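PDB 1WDE: diphthine synthase from Aeropyrum pernix, which probably uses S-adenosyl-L-methionine to trimethylate the modified histidine of translation elongation factor 2, giving diphthine on the way to diphthamide. Local coordinates for residues V13-A18 with S46-K51; E39-P44 with A65-L70; G139-P144 with R157-N162; G166-A171 with I249-S254. All coordinates share one frame; numbering follows the deposited sequence.

Interaction 1 (V13-A18 with S46-K51); sequences VGWGYA and SSWLYK
Trp-48, in the first turn of helix 47-57, lays its indole against the loop that leaves strand 9-14. A chi1 of 65° tucks CG in over the helix backbone, and from CB the ring reaches Gly-16, Tyr-17 and Ala-18. NE1 and CE2 run beside the carbonyl of Tyr-17, while Ala-18 CA lies over one ring face, toward the rim. Farther out, Trp-48 CZ2 is 3.2 Å from Tyr-17 C. At the tip, Trp-48 CH2 meets Gly-16 O edge-on at 3.5 Å, and Trp-48 CZ3 lies 3.8 Å from Trp-15 CD1, the two indoles rim to rim. Only a broad side chain could touch three successive residues and the Trp-15 rim at once. Leu-49 CD1 fills in beside Trp-15 CD1, also at 3.8 Å. Replacing Trp-48 with an alanine would probably open a gap beside the Gly-16 to Ala-18 backbone and leave the Trp-15 rim without its neighbour. Trp-15 and Gly-16 form a classic beta bulge opposite Gly-92. The Trp-15 ring is wedged between helices 24-32 and 47-57, its NE1 bonded to Ser-52, while Tyr-17 and Ala-18 come near Gly-122 and Ala-220, probable S-adenosyl-L-methionine-binding residues.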
loop_
_atom_site.group_PDB
_atom_site.type_symbol
_atom_site.label_atom_id
_atom_site.label_comp_id
_atom_site.label_asym_id
_atom_site.label_seq_id
_atom_site.Cartn_x
_atom_site.Cartn_y
_atom_site.Cartn_z
ATOM N N VAL A 13 12.653 7.090 -9.389
ATOM C CA VAL A 13 13.300 7.035 -8.088
ATOM C C VAL A 13 12.410 6.946 -6.839
ATOM O O VAL A 13 11.546 7.797 -6.616
ATOM C CB VAL A 13 14.204 8.284 -7.942
ATOM C CG1 VAL A 13 15.129 8.142 -6.743
ATOM C CG2 VAL A 13 15.003 8.496 -9.235
ATOM N N GLY A 14 12.639 5.922 -6.019
ATOM C CA GLY A 14 11.894 5.790 -4.777
ATOM C C GLY A 14 12.648 6.623 -3.743
ATOM O O GLY A 14 13.854 6.470 -3.564
ATOM N N TRP A 15 11.944 7.516 -3.065
ATOM C CA TRP A 15 12.555 8.394 -2.078
ATOM C C TRP A 15 12.419 7.933 -0.612
ATOM O O TRP A 15 12.973 8.560 0.285
ATOM C CB TRP A 15 11.938 9.788 -2.220
ATOM C CG TRP A 15 12.857 10.916 -1.858
ATOM C CD1 TRP A 15 12.705 11.800 -0.833
ATOM C CD2 TRP A 15 14.059 11.300 -2.545
ATOM N NE1 TRP A 15 13.736 12.715 -0.837
ATOM C CE2 TRP A 15 14.580 12.430 -1.875
ATOM C CE3 TRP A 15 14.744 10.796 -3.660
ATOM C CZ2 TRP A 15 15.758 13.069 -2.282
ATOM C CZ3 TRP A 15 15.918 11.428 -4.068
ATOM C CH2 TRP A 15 16.413 12.558 -3.374
ATOM N N GLY A 16 11.717 6.833 -0.362
ATOM C CA GLY A 16 11.520 6.417 1.022
ATOM C C GLY A 16 10.288 7.175 1.507
ATOM O O GLY A 16 9.850 8.108 0.840
ATOM N N TYR A 17 9.723 6.828 2.658
ATOM C CA TYR A 17 8.502 7.516 3.071
ATOM C C TYR A 17 8.630 8.576 4.157
ATOM O O TYR A 17 7.627 9.053 4.674
ATOM C CB TYR A 17 7.440 6.480 3.479
ATOM C CG TYR A 17 7.895 5.579 4.596
ATOM C CD1 TYR A 17 8.642 4.422 4.323
ATOM C CD2 TYR A 17 7.621 5.893 5.925
ATOM C CE1 TYR A 17 9.101 3.611 5.343
ATOM C CE2 TYR A 17 8.085 5.078 6.967
ATOM C CZ TYR A 17 8.822 3.943 6.668
ATOM O OH TYR A 17 9.294 3.135 7.683
ATOM N N ALA A 18 9.849 8.952 4.510
ATOM C CA ALA A 18 10.046 9.987 5.513
ATOM C C ALA A 18 11.436 10.565 5.347
ATOM O O ALA A 18 12.296 9.943 4.741
ATOM C CB ALA A 18 9.899 9.414 6.924
ATOM N N SER A 46 2.448 13.038 2.229
ATOM C CA SER A 46 3.707 13.259 1.522
ATOM C C SER A 46 4.050 14.725 1.280
ATOM O O SER A 46 4.712 15.047 0.297
ATOM C CB SER A 46 3.671 12.535 0.180
ATOM O OG SER A 46 2.685 13.115 -0.653
ATOM N N SER A 47 3.613 15.612 2.169
ATOM C CA SER A 47 3.895 17.042 2.010
ATOM C C SER A 47 5.386 17.337 2.078
ATOM O O SER A 47 5.893 18.223 1.391
ATOM C CB SER A 47 3.176 17.853 3.094
ATOM O OG SER A 47 1.767 17.762 2.954
ATOM N N TRP A 48 6.081 16.581 2.912
ATOM C CA TRP A 48 7.512 16.739 3.116
ATOM C C TRP A 48 8.328 16.414 1.868
ATOM O O TRP A 48 9.457 16.879 1.732
ATOM C CB TRP A 48 7.973 15.804 4.242
ATOM C CG TRP A 48 7.814 14.347 3.859
ATOM C CD1 TRP A 48 6.656 13.615 3.867
ATOM C CD2 TRP A 48 8.818 13.502 3.272
ATOM N NE1 TRP A 48 6.876 12.377 3.312
ATOM C CE2 TRP A 48 8.192 12.282 2.937
ATOM C CE3 TRP A 48 10.182 13.664 2.988
ATOM C CZ2 TRP A 48 8.886 11.222 2.326
ATOM C CZ3 TRP A 48 10.870 12.613 2.381
ATOM C CH2 TRP A 48 10.216 11.408 2.055
ATOM N N LEU A 49 7.760 15.614 0.967
ATOM C CA LEU A 49 8.468 15.168 -0.234
ATOM C C LEU A 49 9.118 16.269 -1.068
ATOM O O LEU A 49 10.336 16.284 -1.224
ATOM C CB LEU A 49 7.531 14.333 -1.114
ATOM C CG LEU A 49 8.130 13.741 -2.394
ATOM C CD1 LEU A 49 9.296 12.834 -2.060
ATOM C CD2 LEU A 49 7.056 12.994 -3.153
ATOM N N TYR A 50 8.300 17.166 -1.611
ATOM C CA TYR A 50 8.777 18.289 -2.422
ATOM C C TYR A 50 10.000 18.944 -1.775
ATOM O O TYR A 50 11.073 19.011 -2.378
ATOM C CB TYR A 50 7.658 19.322 -2.573
ATOM C CG TYR A 50 7.896 20.393 -3.622
ATOM C CD1 TYR A 50 7.798 20.099 -4.990
ATOM C CD2 TYR A 50 8.187 21.709 -3.250
ATOM C CE1 TYR A 50 7.982 21.092 -5.959
ATOM C CE2 TYR A 50 8.375 22.713 -4.213
ATOM C CZ TYR A 50 8.269 22.396 -5.564
ATOM O OH TYR A 50 8.430 23.382 -6.515
ATOM N N LYS A 51 9.834 19.432 -0.550
ATOM C CA LYS A 51 10.924 20.078 0.187
ATOM C C LYS A 51 12.186 19.227 0.267
ATOM O O LYS A 51 13.287 19.733 0.063
ATOM C CB LYS A 51 10.475 20.422 1.612
ATOM C CG LYS A 51 11.635 20.697 2.580
ATOM C CD LYS A 51 11.159 20.729 4.034
ATOM C CE LYS A 51 12.317 20.553 5.016
ATOM N NZ LYS A 51 13.396 21.560 4.811
#

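Interaction 2 (E39-P44 with A65-L70)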
loop_
_atom_site.group_PDB
_atom_site.type_symbol
_atom_site.label_atom_id
_atom_site.label_comp_id
_atom_site.label_asym_id
_atom_site.label_seq_id
_atom_site.Cartn_x
_atom_site.Cartn_y
_atom_site.Cartn_z
ATOM N N GLU A 39 6.070 13.651 -7.571
ATOM C CA GLU A 39 4.646 13.413 -7.417
ATOM C C GLU A 39 4.383 12.967 -5.989
ATOM O O GLU A 39 5.020 12.048 -5.478
ATOM C CB GLU A 39 4.146 12.384 -8.454
ATOM C CG GLU A 39 4.683 10.970 -8.335
ATOM C CD GLU A 39 3.867 10.117 -7.378
ATOM O OE1 GLU A 39 4.128 8.895 -7.300
ATOM O OE2 GLU A 39 2.962 10.665 -6.707
ATOM N N SER A 40 3.457 13.655 -5.336
ATOM C CA SER A 40 3.126 13.352 -3.959
ATOM C C SER A 40 1.674 12.956 -3.795
ATOM O O SER A 40 1.113 13.083 -2.711
ATOM C CB SER A 40 3.446 14.568 -3.093
ATOM O OG SER A 40 3.279 15.757 -3.842
ATOM N N TYR A 41 1.070 12.465 -4.875
ATOM C CA TYR A 41 -0.327 12.052 -4.844
ATOM C C TYR A 41 -0.549 10.546 -4.647
ATOM O O TYR A 41 -1.637 10.132 -4.238
ATOM C CB TYR A 41 -1.032 12.516 -6.124
ATOM C CG TYR A 41 -0.556 11.847 -7.393
ATOM C CD1 TYR A 41 -0.994 10.568 -7.739
ATOM C CD2 TYR A 41 0.319 12.498 -8.258
ATOM C CE1 TYR A 41 -0.576 9.954 -8.926
ATOM C CE2 TYR A 41 0.747 11.896 -9.447
ATOM C CZ TYR A 41 0.293 10.624 -9.775
ATOM O OH TYR A 41 0.690 10.035 -10.959
ATOM N N THR A 42 0.461 9.728 -4.944
ATOM C CA THR A 42 0.331 8.275 -4.779
ATOM C C THR A 42 0.534 7.846 -3.331
ATOM O O THR A 42 0.326 6.681 -2.992
ATOM C CB THR A 42 1.362 7.480 -5.644
ATOM O OG1 THR A 42 2.691 7.926 -5.347
ATOM C CG2 THR A 42 1.078 7.654 -7.137
HETATM N N MSE A 43 0.929 8.789 -2.482
HETATM C CA MSE A 43 1.187 8.496 -1.073
HETATM C C MSE A 43 0.647 9.598 -0.137
HETATM O O MSE A 43 0.963 10.778 -0.299
HETATM C CB MSE A 43 2.703 8.321 -0.860
HETATM C CG MSE A 43 3.198 6.895 -0.500
HETATM SE SE MSE A 43 3.004 5.408 -1.778
HETATM C CE MSE A 43 2.212 4.100 -0.596
ATOM N N PRO A 44 -0.174 9.220 0.861
ATOM C CA PRO A 44 -0.728 10.207 1.799
ATOM C C PRO A 44 0.326 10.762 2.765
ATOM O O PRO A 44 1.312 10.093 3.064
ATOM C CB PRO A 44 -1.818 9.414 2.520
ATOM C CG PRO A 44 -1.243 8.040 2.562
ATOM C CD PRO A 44 -0.683 7.869 1.162
ATOM N N ALA A 65 4.439 17.291 -10.084
ATOM C CA ALA A 65 3.766 16.583 -11.166
ATOM C C ALA A 65 2.441 16.037 -10.641
ATOM O O ALA A 65 2.402 15.416 -9.582
ATOM C CB ALA A 65 4.644 15.446 -11.674
ATOM N N SER A 66 1.356 16.274 -11.371
ATOM C CA SER A 66 0.044 15.792 -10.945
ATOM C C SER A 66 -0.257 14.434 -11.567
ATOM O O SER A 66 0.475 13.963 -12.437
ATOM C CB SER A 66 -1.056 16.777 -11.345
ATOM O OG SER A 66 -1.484 16.542 -12.676
ATOM N N ARG A 67 -1.345 13.811 -11.126
ATOM C CA ARG A 67 -1.721 12.508 -11.644
ATOM C C ARG A 67 -2.023 12.541 -13.139
ATOM O O ARG A 67 -1.450 11.764 -13.904
ATOM C CB ARG A 67 -2.922 11.961 -10.874
ATOM C CG ARG A 67 -3.485 10.682 -11.459
ATOM C CD ARG A 67 -4.387 9.960 -10.472
ATOM N NE ARG A 67 -3.625 9.407 -9.357
ATOM C CZ ARG A 67 -4.116 8.562 -8.457
ATOM N NH1 ARG A 67 -5.379 8.167 -8.533
ATOM N NH2 ARG A 67 -3.340 8.105 -7.485
ATOM N N ARG A 68 -2.913 13.433 -13.561
ATOM C CA ARG A 68 -3.250 13.516 -14.975
ATOM C C ARG A 68 -2.004 13.801 -15.803
ATOM O O ARG A 68 -1.929 13.417 -16.966
ATOM C CB ARG A 68 -4.319 14.589 -15.222
ATOM C CG ARG A 68 -5.686 14.211 -14.664
ATOM C CD ARG A 68 -6.766 15.246 -14.977
ATOM N NE ARG A 68 -7.142 15.275 -16.391
ATOM C CZ ARG A 68 -6.657 16.128 -17.289
ATOM N NH1 ARG A 68 -7.067 16.065 -18.548
ATOM N NH2 ARG A 68 -5.769 17.048 -16.934
ATOM N N ASP A 69 -1.019 14.465 -15.206
ATOM C CA ASP A 69 0.219 14.759 -15.921
ATOM C C ASP A 69 0.962 13.462 -16.225
ATOM O O ASP A 69 1.440 13.254 -17.340
ATOM C CB ASP A 69 1.128 15.675 -15.096
ATOM C CG ASP A 69 0.604 17.101 -15.007
ATOM O OD1 ASP A 69 0.321 17.705 -16.066
ATOM O OD2 ASP A 69 0.482 17.622 -13.877
ATOM N N LEU A 70 1.049 12.586 -15.233
ATOM C CA LEU A 70 1.752 11.324 -15.409
ATOM C C LEU A 70 0.877 10.260 -16.069
ATOM O O LEU A 70 1.384 9.368 -16.746
ATOM C CB LEU A 70 2.277 10.826 -14.051
ATOM C CG LEU A 70 3.108 11.829 -13.236
ATOM C CD1 LEU A 70 3.641 11.170 -11.973
ATOM C CD2 LEU A 70 4.268 12.347 -14.077
HETATM O O HOH W 1 2.270 15.347 -7.061
#
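Tyr-41 spreads its ring against Arg-67 at the start of helix 67-71, a helix opened by a capping box between Ser-66 and Asp-69. The contact lies past the C-terminal ends of two neighbouring strands of the parallel sheet, 35-39 and 62-64, the latter outermost within this chain.

The main packing is CH-pi. Arg-67 CB sits 3.7 Å from the Tyr-41 ring centroid, only 14° off the ring normal, and Arg-67 CA covers the same face nearer the rim. The arginine chain bends at chi3 (-69°), which carries its guanidinium along the ring: the two planes are 76° apart, and Tyr-41 CE1 meets the guanidinium at its edge. A long, flexible side chain suits this place because its aliphatic part can cover an aromatic face while its charge stays near the surface. Over the opposite face, toward the rim, lies Glu-39 OE2.

Apolar contacts continue at the ring's far end, where Leu-70 CD1 lies 3.3 Å from Tyr-41 OH, beside CE2, and also touches Glu-39 CB.

Polar bonds hold each side separately. Glu-39 bends back so that its carboxylate grips the loop: Thr-42 OG1 donates to Glu-39 OE1 at 2.6 Å and Thr-42 N to OE2, each on a syn lone pair. Glu-39 OE1 also bonds to His-100 and Thr-90. In the capping box, Ser-66 N donates to Asp-69 OD2 at 3.0 Å; the return bond, from Asp-69 N to Ser-66 OG, is weak.

Water joins the two backbones: one molecule accepts from Ser-40 N at 2.7 Å and donates to Ala-65 O at 2.5 Å.

Interaction 3 (G139-P144 with R157-N162); sequences GTVTLP and RRIYLN
Arg-158 lays the start of its side chain against Val-141, its CB 3.9 Å from Val-141 CG1, and the two side chains run antiparallel alongside one another. They belong to a beta-alpha-beta unit in which helix 153-165 links strand 137-143, outermost in its sheet within this chain, to strand 168-173. The helix runs back against its first strand, the local axes 159° apart in direction and 8.8 Å at closest approach. Beyond the valine, the arginine bends at chi3 (61°), bringing Arg-158 NH1 to Thr-140 O at 2.9 Å in a weak, bent hydrogen bond, while NH2 passes near Gly-139 CA. Arginine suits this exposed flank: its CB packs on the valine, and the longer chain carries the charged end to a backbone carbonyl.

Deeper in, the branched Val-141 offers its other methyl, CG2, to Ile-159 CG1 at 4.4 Å, a loose apolar contact between strand and helix. Val-141 also packs on Ala-171 of the neighbouring strand.

Gly-139 lets the helix come close at the near end of this segment. A side chain there would point at the helix, and its first carbon would clash with Arg-158 NH2. The bare backbone is instead gripped by the Asn-162 carboxamide, which can both accept and donate. Asn-162 ND2 has a second partner, Thr-169 OG1. Gly-139 N donates to Asn-162 OD1 at 2.9 Å, and Asn-162 ND2 returns a bond to Gly-139 O at 3.1 Å from above the carbonyl plane.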
loop_
_atom_site.group_PDB
_atom_site.type_symbol
_atom_site.label_atom_id
_atom_site.label_comp_id
_atom_site.label_asym_id
_atom_site.label_seq_id
_atom_site.Cartn_x
_atom_site.Cartn_y
_atom_site.Cartn_z
ATOM N N GLY A 139 -1.698 -11.479 -1.700
ATOM C CA GLY A 139 -2.177 -10.344 -2.477
ATOM C C GLY A 139 -2.449 -9.090 -1.645
ATOM O O GLY A 139 -2.674 -9.161 -0.424
ATOM N N THR A 140 -2.390 -7.934 -2.300
ATOM C CA THR A 140 -2.633 -6.655 -1.640
ATOM C C THR A 140 -3.865 -6.011 -2.273
ATOM O O THR A 140 -4.022 -6.050 -3.491
ATOM C CB THR A 140 -1.420 -5.693 -1.805
ATOM O OG1 THR A 140 -0.272 -6.247 -1.148
ATOM C CG2 THR A 140 -1.730 -4.307 -1.188
ATOM N N VAL A 141 -4.736 -5.424 -1.459
ATOM C CA VAL A 141 -5.939 -4.764 -1.984
ATOM C C VAL A 141 -5.957 -3.327 -1.458
ATOM O O VAL A 141 -5.199 -2.990 -0.553
ATOM C CB VAL A 141 -7.220 -5.470 -1.503
ATOM C CG1 VAL A 141 -7.201 -6.943 -1.925
ATOM C CG2 VAL A 141 -7.327 -5.355 0.016
ATOM N N THR A 142 -6.792 -2.476 -2.042
ATOM C CA THR A 142 -6.893 -1.100 -1.557
ATOM C C THR A 142 -8.350 -0.896 -1.142
ATOM O O THR A 142 -9.250 -1.215 -1.905
ATOM C CB THR A 142 -6.528 -0.073 -2.649
ATOM O OG1 THR A 142 -5.189 -0.319 -3.096
ATOM C CG2 THR A 142 -6.589 1.377 -2.070
ATOM N N LEU A 143 -8.591 -0.396 0.068
ATOM C CA LEU A 143 -9.970 -0.181 0.515
ATOM C C LEU A 143 -10.359 1.218 0.032
ATOM O O LEU A 143 -9.792 2.219 0.472
ATOM C CB LEU A 143 -10.055 -0.301 2.044
ATOM C CG LEU A 143 -9.478 -1.607 2.615
ATOM C CD1 LEU A 143 -9.699 -1.652 4.124
ATOM C CD2 LEU A 143 -10.138 -2.812 1.919
ATOM N N PRO A 144 -11.322 1.296 -0.900
ATOM C CA PRO A 144 -11.790 2.566 -1.468
ATOM C C PRO A 144 -12.536 3.469 -0.503
ATOM O O PRO A 144 -13.211 3.000 0.419
ATOM C CB PRO A 144 -12.683 2.112 -2.622
ATOM C CG PRO A 144 -13.321 0.854 -2.053
ATOM C CD PRO A 144 -12.142 0.165 -1.385
ATOM N N ARG A 157 -13.638 -10.506 -2.032
ATOM C CA ARG A 157 -13.259 -11.803 -2.585
ATOM C C ARG A 157 -11.741 -12.035 -2.617
ATOM O O ARG A 157 -11.289 -13.125 -2.303
ATOM C CB ARG A 157 -13.820 -11.978 -3.998
ATOM C CG ARG A 157 -13.313 -13.233 -4.719
ATOM C CD ARG A 157 -14.187 -13.536 -5.924
ATOM N NE ARG A 157 -13.722 -14.676 -6.704
ATOM C CZ ARG A 157 -12.796 -14.608 -7.656
ATOM N NH1 ARG A 157 -12.218 -13.449 -7.953
ATOM N NH2 ARG A 157 -12.475 -15.696 -8.341
ATOM N N ARG A 158 -10.949 -11.033 -3.000
ATOM C CA ARG A 158 -9.507 -11.260 -3.049
ATOM C C ARG A 158 -8.976 -11.565 -1.649
ATOM O O ARG A 158 -8.006 -12.318 -1.472
ATOM C CB ARG A 158 -8.776 -10.062 -3.674
ATOM C CG ARG A 158 -9.060 -9.879 -5.167
ATOM C CD ARG A 158 -7.957 -9.041 -5.837
ATOM N NE ARG A 158 -6.643 -9.689 -5.728
ATOM C CZ ARG A 158 -5.493 -9.035 -5.537
ATOM N NH1 ARG A 158 -5.480 -7.708 -5.442
ATOM N NH2 ARG A 158 -4.354 -9.705 -5.398
ATOM N N ILE A 159 -9.620 -11.008 -0.635
ATOM C CA ILE A 159 -9.177 -11.284 0.719
ATOM C C ILE A 159 -9.468 -12.749 1.022
ATOM O O ILE A 159 -8.616 -13.443 1.574
ATOM C CB ILE A 159 -9.881 -10.382 1.748
ATOM C CG1 ILE A 159 -9.488 -8.919 1.493
ATOM C CG2 ILE A 159 -9.498 -10.820 3.164
ATOM C CD1 ILE A 159 -10.230 -7.905 2.411
ATOM N N TYR A 160 -10.658 -13.234 0.662
ATOM C CA TYR A 160 -10.946 -14.650 0.911
ATOM C C TYR A 160 -9.987 -15.555 0.104
ATOM O O TYR A 160 -9.623 -16.636 0.548
ATOM C CB TYR A 160 -12.399 -14.995 0.551
ATOM C CG TYR A 160 -13.426 -14.454 1.527
ATOM C CD1 TYR A 160 -14.224 -13.363 1.196
ATOM C CD2 TYR A 160 -13.626 -15.066 2.769
ATOM C CE1 TYR A 160 -15.215 -12.889 2.082
ATOM C CE2 TYR A 160 -14.599 -14.608 3.652
ATOM C CZ TYR A 160 -15.391 -13.520 3.301
ATOM O OH TYR A 160 -16.374 -13.085 4.155
ATOM N N LEU A 161 -9.587 -15.118 -1.083
ATOM C CA LEU A 161 -8.666 -15.928 -1.905
ATOM C C LEU A 161 -7.323 -16.092 -1.192
ATOM O O LEU A 161 -6.708 -17.164 -1.228
ATOM C CB LEU A 161 -8.492 -15.277 -3.288
ATOM C CG LEU A 161 -9.732 -15.465 -4.183
ATOM C CD1 LEU A 161 -9.538 -14.801 -5.538
ATOM C CD2 LEU A 161 -9.973 -16.971 -4.369
ATOM N N ASN A 162 -6.871 -15.035 -0.526
ATOM C CA ASN A 162 -5.618 -15.100 0.217
ATOM C C ASN A 162 -5.825 -16.084 1.364
ATOM O O ASN A 162 -4.994 -16.960 1.623
ATOM C CB ASN A 162 -5.252 -13.740 0.834
ATOM C CG ASN A 162 -4.506 -12.816 -0.114
ATOM O OD1 ASN A 162 -3.873 -13.245 -1.069
ATOM N ND2 ASN A 162 -4.550 -11.527 0.190
#

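Interaction 4 (G166-A171 with I249-S254)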
loop_
_atom_site.group_PDB
_atom_site.type_symbol
_atom_site.label_atom_id
_atom_site.label_comp_id
_atom_site.label_asym_id
_atom_site.label_seq_id
_atom_site.Cartn_x
_atom_site.Cartn_y
_atom_site.Cartn_z
ATOM N N GLY A 166 -3.899 -19.581 2.547
ATOM C CA GLY A 166 -3.158 -19.489 3.796
ATOM C C GLY A 166 -2.235 -18.271 3.804
ATOM O O GLY A 166 -1.181 -18.281 4.453
ATOM N N LEU A 167 -2.633 -17.218 3.092
ATOM C CA LEU A 167 -1.823 -16.011 2.972
ATOM C C LEU A 167 -2.395 -14.793 3.706
ATOM O O LEU A 167 -3.602 -14.619 3.775
ATOM C CB LEU A 167 -1.651 -15.651 1.495
ATOM C CG LEU A 167 -1.084 -16.723 0.548
ATOM C CD1 LEU A 167 -1.091 -16.206 -0.890
ATOM C CD2 LEU A 167 0.313 -17.070 0.975
ATOM N N HIS A 168 -1.505 -13.951 4.228
ATOM C CA HIS A 168 -1.896 -12.729 4.942
ATOM C C HIS A 168 -2.200 -11.646 3.910
ATOM O O HIS A 168 -1.464 -11.477 2.923
ATOM C CB HIS A 168 -0.763 -12.211 5.827
ATOM C CG HIS A 168 -0.189 -13.221 6.770
ATOM N ND1 HIS A 168 -0.971 -14.059 7.539
ATOM C CD2 HIS A 168 1.091 -13.430 7.169
ATOM C CE1 HIS A 168 -0.199 -14.733 8.374
ATOM N NE2 HIS A 168 1.058 -14.369 8.171
ATOM N N THR A 169 -3.280 -10.908 4.135
ATOM C CA THR A 169 -3.667 -9.847 3.218
ATOM C C THR A 169 -3.106 -8.496 3.669
ATOM O O THR A 169 -3.096 -8.166 4.861
ATOM C CB THR A 169 -5.209 -9.699 3.150
ATOM O OG1 THR A 169 -5.798 -10.912 2.662
ATOM C CG2 THR A 169 -5.590 -8.551 2.224
ATOM N N THR A 170 -2.615 -7.721 2.720
ATOM C CA THR A 170 -2.159 -6.391 3.058
ATOM C C THR A 170 -3.286 -5.537 2.494
ATOM O O THR A 170 -3.658 -5.692 1.331
ATOM C CB THR A 170 -0.835 -6.024 2.377
ATOM O OG1 THR A 170 0.211 -6.893 2.859
ATOM C CG2 THR A 170 -0.471 -4.558 2.734
ATOM N N ALA A 171 -3.883 -4.685 3.318
ATOM C CA ALA A 171 -4.966 -3.854 2.821
ATOM C C ALA A 171 -4.584 -2.390 2.975
ATOM O O ALA A 171 -4.382 -1.878 4.087
ATOM C CB ALA A 171 -6.262 -4.164 3.566
ATOM N N ILE A 249 -4.584 -8.176 7.414
ATOM C CA ILE A 249 -5.650 -9.130 7.794
ATOM C C ILE A 249 -4.966 -10.498 7.599
ATOM O O ILE A 249 -4.919 -11.044 6.499
ATOM C CB ILE A 249 -6.882 -9.005 6.863
ATOM C CG1 ILE A 249 -7.448 -7.575 6.944
ATOM C CG2 ILE A 249 -7.973 -10.033 7.279
ATOM C CD1 ILE A 249 -8.432 -7.245 5.801
ATOM N N PRO A 250 -4.461 -11.080 8.686
ATOM C CA PRO A 250 -3.762 -12.353 8.589
ATOM C C PRO A 250 -4.573 -13.600 8.317
ATOM O O PRO A 250 -5.799 -13.632 8.527
ATOM C CB PRO A 250 -3.042 -12.429 9.925
ATOM C CG PRO A 250 -4.069 -11.916 10.857
ATOM C CD PRO A 250 -4.785 -10.782 10.093
ATOM N N ALA A 251 -3.874 -14.600 7.779
ATOM C CA ALA A 251 -4.469 -15.905 7.565
ATOM C C ALA A 251 -4.208 -16.466 8.952
ATOM O O ALA A 251 -3.569 -15.799 9.781
ATOM C CB ALA A 251 -3.687 -16.704 6.521
ATOM N N ARG A 252 -4.670 -17.679 9.220
ATOM C CA ARG A 252 -4.457 -18.270 10.537
ATOM C C ARG A 252 -2.987 -18.245 10.910
ATOM O O ARG A 252 -2.150 -18.825 10.215
ATOM C CB ARG A 252 -4.982 -19.705 10.544
ATOM C CG ARG A 252 -5.051 -20.286 11.906
ATOM C CD ARG A 252 -6.211 -21.244 12.018
ATOM N NE ARG A 252 -6.189 -21.880 13.319
ATOM C CZ ARG A 252 -7.162 -22.646 13.787
ATOM N NH1 ARG A 252 -8.242 -22.863 13.048
ATOM N NH2 ARG A 252 -7.036 -23.201 14.986
ATOM N N LEU A 253 -2.659 -17.583 12.018
ATOM C CA LEU A 253 -1.268 -17.454 12.436
ATOM C C LEU A 253 -0.631 -18.752 12.849
ATOM O O LEU A 253 -1.272 -19.609 13.449
ATOM C CB LEU A 253 -1.150 -16.490 13.619
ATOM C CG LEU A 253 -1.615 -15.061 13.342
ATOM C CD1 LEU A 253 -1.617 -14.247 14.624
ATOM C CD2 LEU A 253 -0.705 -14.465 12.293
ATOM N N SER A 254 0.650 -18.878 12.551
ATOM C CA SER A 254 1.413 -20.048 12.943
ATOM C C SER A 254 1.734 -19.811 14.421
ATOM O O SER A 254 1.718 -18.674 14.891
ATOM C CB SER A 254 2.713 -20.133 12.129
ATOM O OG SER A 254 3.781 -19.500 12.814
HETATM O O HOH W 2 -5.606 -12.923 4.437
#
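Thr-169 and Ile-249 pair across neighbouring antiparallel strands of the mixed sheet, just where strand 246-249 gives way to the loop before helix 255-264. They form a hydrogen-bonded pair, with Thr-169 N donating to Ile-249 O at 2.9 Å and Ile-249 N to Thr-169 O at 3.0 Å. Beta-branched residues suit such extended backbone, and their CB atoms lie side by side on one sheet face, 4.1 Å apart, next to Ile-159.

Past the strand end, a side chain takes over the pairing. His-168 ND1 accepts from Ala-251 N at 3.0 Å, the donor lying in the ring plane and the bond nearly straight at 164°. On the ring's far side NE2 bonds to Glu-257, so both nitrogens are engaged. A phenylalanine in place of His-168 would probably leave Ala-251 N and Glu-257 without this partner and let the loop drift.

The remaining packing is van der Waals. Pro-250 CB and Leu-253 CD2 approach the imidazole, while Ala-251 CB lies 3.4 Å from Leu-167 O.

A water bridges the two segments. Thr-169 OG1, which also accepts from Asn-162 ND2, donates to this water at 2.7 Å, and the water donates to Leu-167 O and Ile-249 O.

How the interactions relate
Interactions 1 and 2 belong to the parallel-sheet half of the chain, 3 and 4 to the mixed-sheet half. The first two interleave in sequence, have centres 12 Å apart and touch, with Leu-49 CD2 packing 3.2 Å from Glu-39 O. Interactions 3 and 4 have centres 11 Å apart, joined where helix 153-165 leads into strand 168-173: Asn-162 ND2 probably donates to Thr-169 OG1 at 2.8 Å. Across the two halves the centres of interactions 1 and 4 are 29 Å apart. Interaction 1 is nearest the probable cofactor site, the nearest atoms of the Tyr-17 side chain and Gly-122 about 4 Å apart; in interaction 3, the Thr-140 side chain is about 7 Å from that of Val-96, another probable S-adenosyl-L-methionine-binding residue.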